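Local coordinates for protein endo-1,4-beta-xylanase (Pseudoalteromonas haloplanktis, PDB 1H12) that hydrolyses beta-1,4 linkages in xylan as a cold-adapted member of glycoside hydrolase family 8, at residues T36-F41 / L90-E95; A86-N91 / S157-N162; F149-L154 / F397-N402; K182-Q187 / N223-V228; I205-D210 / G290-L295. All coordinates share one frame; numbering follows the deposited sequence. Where two conformers were deposited one is given.

Interaction 1 (T36-F41 / L90-E95)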
# COMPACT_ATOMS: atom_id res chain seq x y z
N THR A 36 1.16 8.64 -16.34
CA THR A 36 0.31 8.24 -15.22
C THR A 36 0.54 9.25 -14.07
O THR A 36 -0.42 9.77 -13.50
CB THR A 36 0.61 6.84 -14.80
OG1 THR A 36 0.28 5.91 -15.89
CG2 THR A 36 -0.16 6.41 -13.61
N PHE A 37 1.79 9.51 -13.72
CA PHE A 37 2.06 10.46 -12.66
C PHE A 37 1.56 11.84 -13.07
O PHE A 37 0.88 12.53 -12.28
CB PHE A 37 3.55 10.51 -12.32
CG PHE A 37 3.85 11.39 -11.15
CD1 PHE A 37 4.01 12.76 -11.29
CD2 PHE A 37 3.94 10.86 -9.88
CE1 PHE A 37 4.19 13.57 -10.16
CE2 PHE A 37 4.16 11.63 -8.78
CZ PHE A 37 4.29 13.00 -8.91
N ASP A 38 1.85 12.26 -14.28
CA ASP A 38 1.47 13.61 -14.69
C ASP A 38 0.00 13.84 -14.66
O ASP A 38 -0.47 14.92 -14.33
CB ASP A 38 1.99 13.89 -16.09
CG ASP A 38 3.52 14.08 -16.14
OD1 ASP A 38 4.15 14.17 -15.07
OD2 ASP A 38 4.08 14.03 -17.26
N ASN A 39 -0.76 12.82 -15.03
CA ASN A 39 -2.21 12.97 -15.01
C ASN A 39 -2.79 12.91 -13.61
O ASN A 39 -3.75 13.60 -13.28
CB ASN A 39 -2.88 11.88 -15.86
CG ASN A 39 -2.60 12.01 -17.33
OD1 ASN A 39 -2.32 13.08 -17.80
ND2 ASN A 39 -2.72 10.86 -18.07
N MET A 40 -2.21 12.06 -12.74
CA MET A 40 -2.68 11.99 -11.35
C MET A 40 -2.35 13.28 -10.59
O MET A 40 -3.11 13.68 -9.71
CB MET A 40 -2.07 10.78 -10.69
CG MET A 40 -2.41 10.66 -9.19
SD MET A 40 -1.75 9.11 -8.54
CE MET A 40 -1.83 9.44 -6.80
N PHE A 41 -1.23 13.91 -10.92
CA PHE A 41 -0.71 15.08 -10.24
C PHE A 41 -0.96 16.38 -11.03
O PHE A 41 -0.54 17.41 -10.61
CB PHE A 41 0.74 14.91 -9.87
CG PHE A 41 0.93 13.95 -8.69
CD1 PHE A 41 0.86 12.58 -8.87
CD2 PHE A 41 1.19 14.43 -7.42
CE1 PHE A 41 1.03 11.74 -7.82
CE2 PHE A 41 1.38 13.58 -6.37
CZ PHE A 41 1.29 12.26 -6.53
N LEU A 90 9.74 8.82 -8.57
CA LEU A 90 9.92 9.53 -9.84
C LEU A 90 10.66 10.84 -9.69
O LEU A 90 10.78 11.59 -10.66
CB LEU A 90 8.57 9.69 -10.52
CG LEU A 90 7.91 8.39 -10.97
CD1 LEU A 90 6.59 8.67 -11.61
CD2 LEU A 90 8.77 7.55 -11.90
N ASN A 91 11.24 11.08 -8.55
CA ASN A 91 12.08 12.28 -8.33
C ASN A 91 11.25 13.57 -8.39
O ASN A 91 11.70 14.59 -8.88
CB ASN A 91 13.28 12.35 -9.27
CG ASN A 91 14.58 12.66 -8.55
OD1 ASN A 91 14.70 12.52 -7.34
ND2 ASN A 91 15.58 13.09 -9.34
N LYS A 92 10.02 13.51 -7.86
CA LYS A 92 9.06 14.61 -7.92
C LYS A 92 9.00 15.33 -6.57
O LYS A 92 8.11 15.12 -5.75
CB LYS A 92 7.69 14.11 -8.34
CG LYS A 92 7.70 13.36 -9.67
CD LYS A 92 7.93 14.29 -10.84
CE LYS A 92 7.83 13.57 -12.14
NZ LYS A 92 7.93 14.53 -13.26
N GLN A 93 10.00 16.19 -6.34
CA GLN A 93 10.21 16.72 -5.01
C GLN A 93 9.17 17.71 -4.54
O GLN A 93 8.76 17.67 -3.37
CB GLN A 93 11.63 17.30 -4.90
CG GLN A 93 12.00 17.67 -3.47
CD GLN A 93 13.40 18.16 -3.33
OE1 GLN A 93 14.06 18.51 -4.37
NE2 GLN A 93 13.88 18.25 -2.11
N GLU A 94 8.74 18.60 -5.40
CA GLU A 94 7.75 19.58 -5.01
C GLU A 94 6.47 18.88 -4.58
O GLU A 94 5.84 19.27 -3.57
CB GLU A 94 7.44 20.56 -6.15
N GLU A 95 6.03 17.92 -5.38
CA GLU A 95 4.81 17.16 -5.06
C GLU A 95 4.97 16.46 -3.72
O GLU A 95 4.04 16.47 -2.90
CB GLU A 95 4.50 16.18 -6.19
CG GLU A 95 4.06 16.82 -7.51
CD GLU A 95 5.19 17.30 -8.38
OE1 GLU A 95 6.38 17.26 -8.08
OE2 GLU A 95 4.82 17.67 -9.52
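F41 N donates to F37 O at 2.9 Å, the helical bond that sets the two phenylalanines one turn apart, both with CB turned toward 90-95. The rings lie over each other: F41 CD1 sits above the centre of the F37 ring, and F37 CZ returns the approach over F41. On the opposite face of F37 comes the aliphatic part of K92, a side chain that also takes a second conformation, so this contact is probably not permanent. Its CG makes a CH-pi contact 3.8 Å from the F37 ring centroid, offset toward the rim. CG of F37 is turned away from the backbone N (chi1 -175°), which carries the ring out to K92, while F37 CB meets L90 CD1 at 3.6 Å. E95 CG comes in at the edge of the F37 ring and touches F41 CD2 at 3.7 Å. Replacing F37 by an alanine would probably leave the K92 methylenes and one face of F41 without a partner and open a gap between the two segments. The contact joins the end of helix 29-40 to the turn after helix 77-89 and the first turn of helix 93-107; L90 and M40 also reach helix 379-392, and the F41 ring meets Y50 of strand 50-55.

Interaction 2 (A86-N91 / S157-N162)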
# COMPACT_ATOMS: atom_id res chain seq x y z
N ALA A 86 4.92 7.50 -4.48
CA ALA A 86 5.02 7.63 -5.91
C ALA A 86 5.92 8.77 -6.31
O ALA A 86 6.76 8.67 -7.22
CB ALA A 86 3.62 7.81 -6.51
N ALA A 87 5.76 9.92 -5.64
CA ALA A 87 6.57 11.09 -5.97
C ALA A 87 8.06 10.82 -5.78
O ALA A 87 8.87 11.18 -6.63
CB ALA A 87 6.08 12.28 -5.11
N VAL A 88 8.47 10.21 -4.65
CA VAL A 88 9.90 10.01 -4.44
C VAL A 88 10.46 9.05 -5.47
O VAL A 88 11.60 9.23 -5.92
CB VAL A 88 10.25 9.64 -3.00
CG1 VAL A 88 9.80 8.25 -2.59
CG2 VAL A 88 11.74 9.79 -2.75
N MET A 89 9.71 8.05 -5.89
CA MET A 89 10.22 7.11 -6.88
C MET A 89 10.50 7.78 -8.23
O MET A 89 11.37 7.32 -8.98
CB MET A 89 9.27 5.94 -7.08
CG MET A 89 9.12 5.03 -5.84
SD MET A 89 10.71 4.45 -5.22
CE MET A 89 10.18 3.90 -3.63
N LEU A 90 9.74 8.82 -8.57
CA LEU A 90 9.92 9.53 -9.84
C LEU A 90 10.66 10.84 -9.69
O LEU A 90 10.78 11.59 -10.66
CB LEU A 90 8.57 9.69 -10.52
CG LEU A 90 7.91 8.39 -10.97
CD1 LEU A 90 6.59 8.67 -11.61
CD2 LEU A 90 8.77 7.55 -11.90
N ASN A 91 11.24 11.08 -8.55
CA ASN A 91 12.08 12.28 -8.33
C ASN A 91 11.25 13.57 -8.39
O ASN A 91 11.70 14.59 -8.88
CB ASN A 91 13.28 12.35 -9.27
CG ASN A 91 14.58 12.66 -8.55
OD1 ASN A 91 14.70 12.52 -7.34
ND2 ASN A 91 15.58 13.09 -9.34
N SER A 157 15.08 11.42 2.07
CA SER A 157 16.38 11.75 2.64
C SER A 157 17.51 11.25 1.76
O SER A 157 18.47 11.99 1.50
CB SER A 157 16.48 11.08 4.02
OG SER A 157 17.80 11.19 4.54
N ALA A 158 17.43 10.02 1.34
CA ALA A 158 18.50 9.42 0.56
C ALA A 158 18.69 10.10 -0.78
O ALA A 158 19.81 10.27 -1.24
CB ALA A 158 18.26 7.94 0.36
N ARG A 159 17.60 10.48 -1.45
CA ARG A 159 17.68 11.06 -2.77
C ARG A 159 18.02 12.53 -2.76
O ARG A 159 18.74 13.00 -3.65
CB ARG A 159 16.41 10.83 -3.58
CG ARG A 159 16.05 9.34 -3.78
CD ARG A 159 15.09 9.14 -4.91
NE ARG A 159 15.80 9.32 -6.19
CZ ARG A 159 15.25 9.21 -7.38
NH1 ARG A 159 16.02 9.33 -8.46
NH2 ARG A 159 13.94 8.95 -7.53
N TRP A 160 17.49 13.26 -1.79
CA TRP A 160 17.49 14.70 -1.82
C TRP A 160 18.27 15.39 -0.72
O TRP A 160 18.50 16.61 -0.78
CB TRP A 160 16.03 15.21 -1.83
CG TRP A 160 15.20 14.68 -2.92
CD1 TRP A 160 15.59 14.37 -4.19
CD2 TRP A 160 13.78 14.35 -2.86
NE1 TRP A 160 14.54 13.86 -4.90
CE2 TRP A 160 13.41 13.86 -4.11
CE3 TRP A 160 12.82 14.43 -1.86
CZ2 TRP A 160 12.11 13.47 -4.41
CZ3 TRP A 160 11.53 14.04 -2.14
CH2 TRP A 160 11.18 13.55 -3.39
N GLY A 161 18.63 14.66 0.33
CA GLY A 161 19.27 15.25 1.49
C GLY A 161 18.29 16.01 2.36
O GLY A 161 17.06 16.10 2.06
N ASN A 162 18.82 16.56 3.43
CA ASN A 162 18.03 17.02 4.56
C ASN A 162 18.21 18.50 4.90
O ASN A 162 17.87 18.90 6.00
CB ASN A 162 18.36 16.12 5.74
CG ASN A 162 17.93 14.70 5.43
OD1 ASN A 162 16.73 14.45 5.24
ND2 ASN A 162 18.89 13.79 5.30
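R159 bends at chi3 (74°), bringing its guanidinium back to the end of helix 77-89, and W160, its CG opposite the carbonyl carbon, lays its indole alongside. That helix end is a Schellman motif with N91, of positive phi, as the C-prime residue. V88 O is gripped twice: N91 N bonds it within the motif, and R159 NH2 donates at 2.9 Å, nearly along the C=O axis of V88, with the oxygen near the guanidinium plane; the N-H...O angle is a rather bent 145°. A cation beside the last carbonyls of a helix is probably favoured by the helix dipole. The N91 amide lies stacked on the guanidinium, the planes 11° apart, with OD1 3.4 Å from R159 CZ over the centre of the group. The same OD1 accepts a bond from W160 NE1 at 2.8 Å, fairly straight; it lies near the indole plane, although the N-H comes from above the amide carbonyl plane. An alanine in place of R159 would take one donor from V88 O and is likely to leave the N91 amide freer to turn. Y400 makes a cation-pi contact with R159. V88 CG2 completes the contact over the six-membered ring of the indole, 3.9 Å from W160 CH2.

Interaction 3 (F149-L154 / F397-N402)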
# COMPACT_ATOMS: atom_id res chain seq x y z
N PHE A 149 4.56 6.47 5.11
CA PHE A 149 5.20 7.73 5.34
C PHE A 149 6.66 7.54 5.71
O PHE A 149 7.55 8.24 5.21
CB PHE A 149 4.54 8.54 6.49
CG PHE A 149 3.18 9.17 6.21
CD1 PHE A 149 2.94 9.90 5.05
CD2 PHE A 149 2.19 9.14 7.16
CE1 PHE A 149 1.75 10.55 4.86
CE2 PHE A 149 0.99 9.80 6.97
CZ PHE A 149 0.77 10.50 5.80
N ALA A 150 6.93 6.61 6.65
CA ALA A 150 8.32 6.37 7.05
C ALA A 150 9.17 5.93 5.88
O ALA A 150 10.29 6.41 5.68
CB ALA A 150 8.36 5.33 8.14
N PHE A 151 8.64 4.99 5.10
CA PHE A 151 9.32 4.50 3.91
C PHE A 151 9.64 5.66 2.95
O PHE A 151 10.77 5.82 2.47
CB PHE A 151 8.46 3.44 3.23
CG PHE A 151 9.06 2.91 1.96
CD1 PHE A 151 10.14 2.01 1.97
CD2 PHE A 151 8.56 3.29 0.73
CE1 PHE A 151 10.71 1.56 0.84
CE2 PHE A 151 9.10 2.82 -0.43
CZ PHE A 151 10.20 1.95 -0.39
N ALA A 152 8.63 6.45 2.62
CA ALA A 152 8.81 7.52 1.68
C ALA A 152 9.80 8.57 2.16
O ALA A 152 10.64 9.05 1.39
CB ALA A 152 7.44 8.15 1.38
N LEU A 153 9.74 8.92 3.44
CA LEU A 153 10.64 9.90 4.04
C LEU A 153 12.10 9.43 4.04
O LEU A 153 13.03 10.22 3.78
CB LEU A 153 10.16 10.28 5.43
CG LEU A 153 8.89 11.13 5.46
CD1 LEU A 153 8.26 11.04 6.84
CD2 LEU A 153 9.17 12.58 5.08
N LEU A 154 12.33 8.15 4.34
CA LEU A 154 13.69 7.64 4.29
C LEU A 154 14.25 7.72 2.91
O LEU A 154 15.43 8.06 2.71
CB LEU A 154 13.74 6.19 4.79
CG LEU A 154 13.62 5.97 6.30
CD1 LEU A 154 13.47 4.50 6.56
CD2 LEU A 154 14.82 6.56 7.05
N PHE A 397 10.12 1.10 -8.76
CA PHE A 397 9.89 1.04 -7.32
C PHE A 397 11.18 0.48 -6.69
O PHE A 397 11.43 -0.71 -6.75
CB PHE A 397 8.67 0.25 -6.99
CG PHE A 397 8.16 0.51 -5.57
CD1 PHE A 397 8.80 0.02 -4.48
CD2 PHE A 397 7.04 1.27 -5.37
CE1 PHE A 397 8.29 0.27 -3.17
CE2 PHE A 397 6.51 1.49 -4.10
CZ PHE A 397 7.18 1.02 -3.02
N LYS A 398 12.03 1.38 -6.21
CA LYS A 398 13.37 1.04 -5.74
C LYS A 398 13.58 1.49 -4.32
O LYS A 398 12.94 2.42 -3.86
CB LYS A 398 14.42 1.68 -6.63
CG LYS A 398 14.36 1.30 -8.09
CD LYS A 398 15.53 1.90 -8.86
CE LYS A 398 15.56 1.48 -10.35
NZ LYS A 398 16.59 2.16 -11.08
N PHE A 399 14.53 0.84 -3.63
CA PHE A 399 14.93 1.24 -2.29
C PHE A 399 16.22 2.05 -2.37
O PHE A 399 17.24 1.55 -2.87
CB PHE A 399 15.17 0.04 -1.39
CG PHE A 399 13.96 -0.73 -0.97
CD1 PHE A 399 12.67 -0.49 -1.45
CD2 PHE A 399 14.11 -1.76 -0.05
CE1 PHE A 399 11.60 -1.26 -0.99
CE2 PHE A 399 13.05 -2.55 0.37
CZ PHE A 399 11.79 -2.28 -0.08
N TYR A 400 16.18 3.28 -1.91
CA TYR A 400 17.34 4.19 -1.91
C TYR A 400 17.86 4.30 -0.48
O TYR A 400 17.25 4.90 0.39
CB TYR A 400 16.91 5.60 -2.42
CG TYR A 400 16.46 5.61 -3.85
CD1 TYR A 400 15.14 5.34 -4.22
CD2 TYR A 400 17.36 5.87 -4.88
CE1 TYR A 400 14.76 5.35 -5.54
CE2 TYR A 400 16.97 5.90 -6.19
CZ TYR A 400 15.67 5.62 -6.54
OH TYR A 400 15.33 5.62 -7.85
N ASN A 401 18.99 3.65 -0.20
CA ASN A 401 19.56 3.69 1.13
C ASN A 401 20.19 5.01 1.43
O ASN A 401 20.82 5.65 0.56
CB ASN A 401 20.64 2.62 1.32
CG ASN A 401 20.10 1.27 1.63
OD1 ASN A 401 18.98 1.10 2.14
ND2 ASN A 401 20.90 0.23 1.30
N ASN A 402 20.12 5.42 2.68
CA ASN A 402 20.89 6.51 3.20
C ASN A 402 22.31 6.09 3.41
O ASN A 402 22.60 4.90 3.62
CB ASN A 402 20.26 7.00 4.51
CG ASN A 402 18.99 7.74 4.24
OD1 ASN A 402 17.84 7.11 4.30
ND2 ASN A 402 19.11 8.94 3.85
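From F151 to L154 the backbone of helix 143-160 runs beside the irregular chain of F397-N402, the CA atoms 9.0 Å apart at F151 and F399 and 7.4 Å apart at L154 and N402. The wider end is filled by three phenylalanine rings that form an aromatic cluster. F151 carries its CG away from the backbone N (chi1 178°), and the ring reaches across to both F397 and F399. With F397 the planes are nearly parallel, at 7°, but slid so far that the rings barely overlap; F151 CE2 touches F397 CZ at 3.7 Å. With F399 the geometry is an offset edge-to-face pair, the F151 edge directed at the F399 face. Here the planes stand at 67°, and CE1 of F151 lies 3.5 Å from CE1 of F399. At the narrower end the side chains of L154 and N402 cross at about a right angle. F208 stacks on F151, H392 stacks on F397, and Y12 meets F399 edge-to-face, so the cluster extends into its surroundings. Y17 OH bonds F399 N, and Y211 OH bonds Y400 O. Where F151 meets F397 and F399 the contact is made by ring carbons alone, so it depends on the fit and relative tilt of the rings rather than on directed polar bonds.

Interaction 4 (K182-Q187 / N223-V228); sequences KLMENQ and NYWRQV
Q187 stretches across helix 219-243 from a tight turn. Its CB rests 3.9 Å from V228 CG2, its CG passes Y224 CE1 at 3.7 Å, and beyond CG the chain is extended, carrying the amide along the tyrosine to Q227. There Q187 NE2 donates to Q227 OE1 at 2.9 Å, with an N-H...O angle of 162°. The bond uses a lone pair in the carbonyl plane of Q227 and lies in the amide plane of Q187, while the two amides are turned 70° apart. The other end of the amide, Q187 OE1, is held by K231 NZ. The turn at N186 and Q187, both with positive phi, links strands 184-185 and 188-189 in a small hairpin. From the first strand M184 CG passes the Y224 hydroxyl, and the bend at chi2 (-79°) then turns SD so that CE meets V228 CG1 at 3.8 Å, tip to tip, beside W225 CZ3. Two waters add polar links: one donates to Q187 O at 2.7 Å and to V228 O, the other accepts from Q187 N and bonds Y224 OH. Hairpin and helix are thus joined by an apolar patch under M184 and polar links, partly through water, along its margin, with Q187 fixed at both ends of its amide.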
# COMPACT_ATOMS: atom_id res chain seq x y z
N LYS A 182 3.47 3.14 19.24
CA LYS A 182 2.04 3.29 19.21
C LYS A 182 1.29 2.29 18.36
O LYS A 182 0.09 2.10 18.56
CB LYS A 182 1.67 4.71 18.67
CG LYS A 182 2.32 5.86 19.41
CD LYS A 182 1.95 6.03 20.87
CE LYS A 182 2.64 7.21 21.50
NZ LYS A 182 2.31 7.33 22.94
N LEU A 183 1.95 1.70 17.36
CA LEU A 183 1.26 0.97 16.30
C LEU A 183 1.70 -0.47 16.16
O LEU A 183 1.38 -1.10 15.16
CB LEU A 183 1.35 1.69 14.96
CG LEU A 183 0.96 3.19 14.97
CD1 LEU A 183 1.16 3.77 13.60
CD2 LEU A 183 -0.46 3.36 15.43
N MET A 184 2.37 -1.03 17.17
CA MET A 184 2.89 -2.38 17.15
C MET A 184 2.39 -3.16 18.36
O MET A 184 2.25 -2.62 19.47
CB MET A 184 4.42 -2.42 17.13
CG MET A 184 5.04 -2.00 15.83
SD MET A 184 4.89 -3.45 14.68
CE MET A 184 5.65 -2.84 13.21
N GLU A 185 2.15 -4.44 18.18
CA GLU A 185 1.96 -5.38 19.30
C GLU A 185 2.86 -6.56 19.04
O GLU A 185 2.73 -7.26 18.05
CB GLU A 185 0.54 -5.87 19.45
CG GLU A 185 0.39 -6.71 20.73
CD GLU A 185 -0.94 -7.31 20.96
OE1 GLU A 185 -1.88 -7.18 20.22
OE2 GLU A 185 -1.08 -7.99 22.01
N ASN A 186 3.79 -6.82 19.96
CA ASN A 186 4.68 -7.98 19.78
C ASN A 186 5.34 -7.97 18.40
O ASN A 186 5.44 -9.02 17.76
CB ASN A 186 3.90 -9.34 20.00
CG ASN A 186 3.16 -9.46 21.38
OD1 ASN A 186 3.58 -8.83 22.39
ND2 ASN A 186 1.96 -10.20 21.39
N GLN A 187 5.76 -6.78 17.91
CA GLN A 187 6.48 -6.67 16.64
C GLN A 187 5.62 -7.00 15.42
O GLN A 187 6.17 -7.24 14.38
CB GLN A 187 7.78 -7.45 16.67
CG GLN A 187 8.79 -6.86 17.67
CD GLN A 187 10.06 -7.63 17.79
OE1 GLN A 187 9.98 -8.86 17.89
NE2 GLN A 187 11.19 -7.02 17.57
N ASN A 223 18.15 -4.34 14.86
CA ASN A 223 17.66 -5.67 15.20
C ASN A 223 16.14 -5.72 15.34
O ASN A 223 15.50 -6.67 14.86
CB ASN A 223 18.39 -6.18 16.45
CG ASN A 223 19.78 -6.63 16.15
OD1 ASN A 223 20.79 -5.84 16.26
ND2 ASN A 223 19.89 -7.83 15.80
N TYR A 224 15.57 -4.69 15.92
CA TYR A 224 14.11 -4.61 16.08
C TYR A 224 13.42 -4.75 14.72
O TYR A 224 12.52 -5.57 14.54
CB TYR A 224 13.72 -3.29 16.75
CG TYR A 224 12.23 -3.10 16.87
CD1 TYR A 224 11.55 -3.63 17.93
CD2 TYR A 224 11.50 -2.46 15.86
CE1 TYR A 224 10.15 -3.47 18.05
CE2 TYR A 224 10.14 -2.32 15.95
CZ TYR A 224 9.45 -2.84 17.01
OH TYR A 224 8.09 -2.71 17.06
N TRP A 225 13.85 -3.94 13.75
CA TRP A 225 13.18 -3.95 12.46
C TRP A 225 13.44 -5.23 11.67
O TRP A 225 12.57 -5.68 10.93
CB TRP A 225 13.49 -2.69 11.67
CG TRP A 225 12.81 -1.50 12.26
CD1 TRP A 225 13.40 -0.45 12.89
CD2 TRP A 225 11.39 -1.23 12.30
NE1 TRP A 225 12.45 0.43 13.33
CE2 TRP A 225 11.20 -0.02 12.95
CE3 TRP A 225 10.28 -1.88 11.81
CZ2 TRP A 225 9.95 0.51 13.18
CZ3 TRP A 225 9.02 -1.36 12.01
CH2 TRP A 225 8.87 -0.17 12.71
N ARG A 226 14.63 -5.84 11.81
CA ARG A 226 14.86 -7.12 11.18
C ARG A 226 13.92 -8.18 11.75
O ARG A 226 13.42 -9.03 11.02
CB ARG A 226 16.30 -7.55 11.44
N GLN A 227 13.67 -8.13 13.06
CA GLN A 227 12.77 -9.06 13.70
C GLN A 227 11.32 -8.81 13.22
O GLN A 227 10.57 -9.78 13.01
CB GLN A 227 12.86 -8.91 15.19
CG GLN A 227 14.19 -9.44 15.74
CD GLN A 227 14.60 -8.80 17.04
OE1 GLN A 227 13.78 -8.23 17.76
NE2 GLN A 227 15.89 -8.91 17.36
N VAL A 228 10.93 -7.55 13.07
CA VAL A 228 9.60 -7.24 12.51
C VAL A 228 9.49 -7.86 11.13
O VAL A 228 8.46 -8.43 10.77
CB VAL A 228 9.37 -5.71 12.49
CG1 VAL A 228 8.08 -5.37 11.79
CG2 VAL A 228 9.30 -5.15 13.91
O HOH W 1 5.80 -8.09 11.82
O HOH W 2 6.58 -4.28 19.30

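Interaction 5 (I205-D210 / G290-L295); sequences IPAFYD and GLDAHL
Two helices of the all-helical barrel meet here, the first turn of 206-215 against 290-295 of helix 283-296. The axes of the short helical pieces approach to 9.3 Å and their directions differ by 45°. A small residue lets the backbones come close: the CA atoms of A207 and D292 are 5.4 Å apart, and A207 CB packs on L295 CB at 4.0 Å. L291 supplies most of the apolar filling. Its CG lies opposite the backbone N (chi1 -179°), which sends both methyls into the cluster formed by I205, A207 and F208. CD1 of L291 touches I205 CG2 at 3.9 Å and F208 CE1 at 4.1 Å, while CD2 reaches A207 CB. I205 CG2 in turn sits over the centre of the F208 ring, so I205 and F208 present a joint apolar surface to the leucine. Beside this patch the D292 carboxylate lies at the N-terminal end of helix 206-215, a place where a helix dipole would probably favour a negative group; OD2 is 3.4 Å from P206 CB. It is also well held from outside: R233 makes a salt bridge to OD2 and another to D210, and H302 NE2 bonds OD1. Such close, mostly apolar helix-to-helix packing around a buried carboxylate, D292, whose two oxygens both have polar partners, is in keeping with the (alpha/alpha)6 barrel of glycoside hydrolase family 8.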
# COMPACT_ATOMS: atom_id res chain seq x y z
N ILE A 205 4.32 -5.42 4.93
CA ILE A 205 5.20 -5.22 3.77
C ILE A 205 6.58 -5.57 4.27
O ILE A 205 7.35 -4.69 4.69
CB ILE A 205 5.09 -3.83 3.19
CG1 ILE A 205 3.62 -3.44 3.02
CG2 ILE A 205 5.86 -3.76 1.89
CD1 ILE A 205 3.38 -2.07 2.69
N PRO A 206 6.97 -6.85 4.25
CA PRO A 206 8.16 -7.25 4.99
C PRO A 206 9.44 -6.52 4.54
O PRO A 206 10.24 -6.12 5.37
CB PRO A 206 8.22 -8.76 4.80
CG PRO A 206 6.78 -9.14 4.65
CD PRO A 206 6.16 -8.02 3.83
N ALA A 207 9.59 -6.30 3.24
CA ALA A 207 10.77 -5.64 2.73
C ALA A 207 10.91 -4.25 3.27
O ALA A 207 12.04 -3.75 3.40
CB ALA A 207 10.75 -5.64 1.21
N PHE A 208 9.80 -3.54 3.52
CA PHE A 208 9.93 -2.21 4.13
C PHE A 208 10.67 -2.30 5.47
O PHE A 208 11.47 -1.43 5.79
CB PHE A 208 8.57 -1.54 4.36
CG PHE A 208 7.90 -0.95 3.15
CD1 PHE A 208 8.38 -1.12 1.87
CD2 PHE A 208 6.76 -0.17 3.34
CE1 PHE A 208 7.71 -0.55 0.79
CE2 PHE A 208 6.09 0.35 2.27
CZ PHE A 208 6.55 0.17 0.99
N TYR A 209 10.37 -3.33 6.26
CA TYR A 209 10.98 -3.44 7.58
C TYR A 209 12.49 -3.70 7.44
O TYR A 209 13.29 -3.19 8.24
CB TYR A 209 10.30 -4.50 8.41
CG TYR A 209 8.79 -4.40 8.42
CD1 TYR A 209 8.12 -3.23 8.70
CD2 TYR A 209 8.04 -5.52 8.13
CE1 TYR A 209 6.74 -3.19 8.70
CE2 TYR A 209 6.65 -5.47 8.11
CZ TYR A 209 6.00 -4.33 8.39
OH TYR A 209 4.61 -4.35 8.32
N ASP A 210 12.89 -4.52 6.45
CA ASP A 210 14.31 -4.70 6.21
C ASP A 210 14.99 -3.42 5.79
O ASP A 210 16.11 -3.15 6.20
CB ASP A 210 14.48 -5.76 5.10
CG ASP A 210 14.23 -7.16 5.57
OD1 ASP A 210 14.90 -7.54 6.56
OD2 ASP A 210 13.43 -7.89 4.99
N GLY A 290 4.20 -9.79 -3.94
CA GLY A 290 5.01 -9.53 -5.14
C GLY A 290 6.15 -8.55 -4.85
O GLY A 290 7.29 -8.75 -5.27
N LEU A 291 5.83 -7.44 -4.17
CA LEU A 291 6.82 -6.48 -3.77
C LEU A 291 7.95 -7.16 -3.00
O LEU A 291 9.13 -6.98 -3.29
CB LEU A 291 6.13 -5.35 -2.98
CG LEU A 291 6.95 -4.21 -2.47
CD1 LEU A 291 6.00 -3.12 -1.97
CD2 LEU A 291 7.94 -4.55 -1.37
N ASP A 292 7.57 -7.94 -1.99
CA ASP A 292 8.54 -8.59 -1.15
C ASP A 292 9.40 -9.56 -1.95
O ASP A 292 10.64 -9.62 -1.75
CB ASP A 292 7.90 -9.27 0.02
CG ASP A 292 8.91 -9.65 1.08
OD1 ASP A 292 9.12 -10.87 1.33
OD2 ASP A 292 9.53 -8.73 1.65
N ALA A 293 8.77 -10.34 -2.81
CA ALA A 293 9.53 -11.27 -3.62
C ALA A 293 10.56 -10.54 -4.50
O ALA A 293 11.70 -10.95 -4.63
CB ALA A 293 8.58 -12.09 -4.49
N HIS A 294 10.12 -9.46 -5.15
CA HIS A 294 10.99 -8.68 -6.02
C HIS A 294 12.14 -8.08 -5.24
O HIS A 294 13.32 -8.22 -5.61
CB HIS A 294 10.17 -7.59 -6.71
CG HIS A 294 10.93 -6.84 -7.74
ND1 HIS A 294 10.58 -5.58 -8.16
CD2 HIS A 294 12.01 -7.18 -8.48
CE1 HIS A 294 11.43 -5.18 -9.11
NE2 HIS A 294 12.32 -6.14 -9.33
N LEU A 295 11.83 -7.38 -4.15
CA LEU A 295 12.84 -6.63 -3.42
C LEU A 295 13.72 -7.50 -2.55
O LEU A 295 14.91 -7.16 -2.42
CB LEU A 295 12.15 -5.54 -2.56
CG LEU A 295 11.91 -4.22 -3.25
CD1 LEU A 295 13.21 -3.43 -3.45
CD2 LEU A 295 11.16 -4.37 -4.58

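How the interactions relate
The five contacts form a chain through the helical barrel. Interactions 1 and 2, centres 12 Å apart, share L90 and N91 and are joined by the turn between helices 77-89 and 93-107, where K92 N lies 2.9 Å from A87 O. Helix 143-160 carries on from interaction 2 to interaction 3, about 8 Å away centre to centre. Interaction 3 touches interaction 5 where F399 and F151 pack on A207 and F208, and interaction 5 touches interaction 4 through Y209 against W225 and V228. Interactions 1 and 4 lie about 32 Å apart between centres, on opposite sides of the chain's centre. The xylose pocket of Q327, G341, E342, Y378 and N382 draws no residue from any of the ten segments.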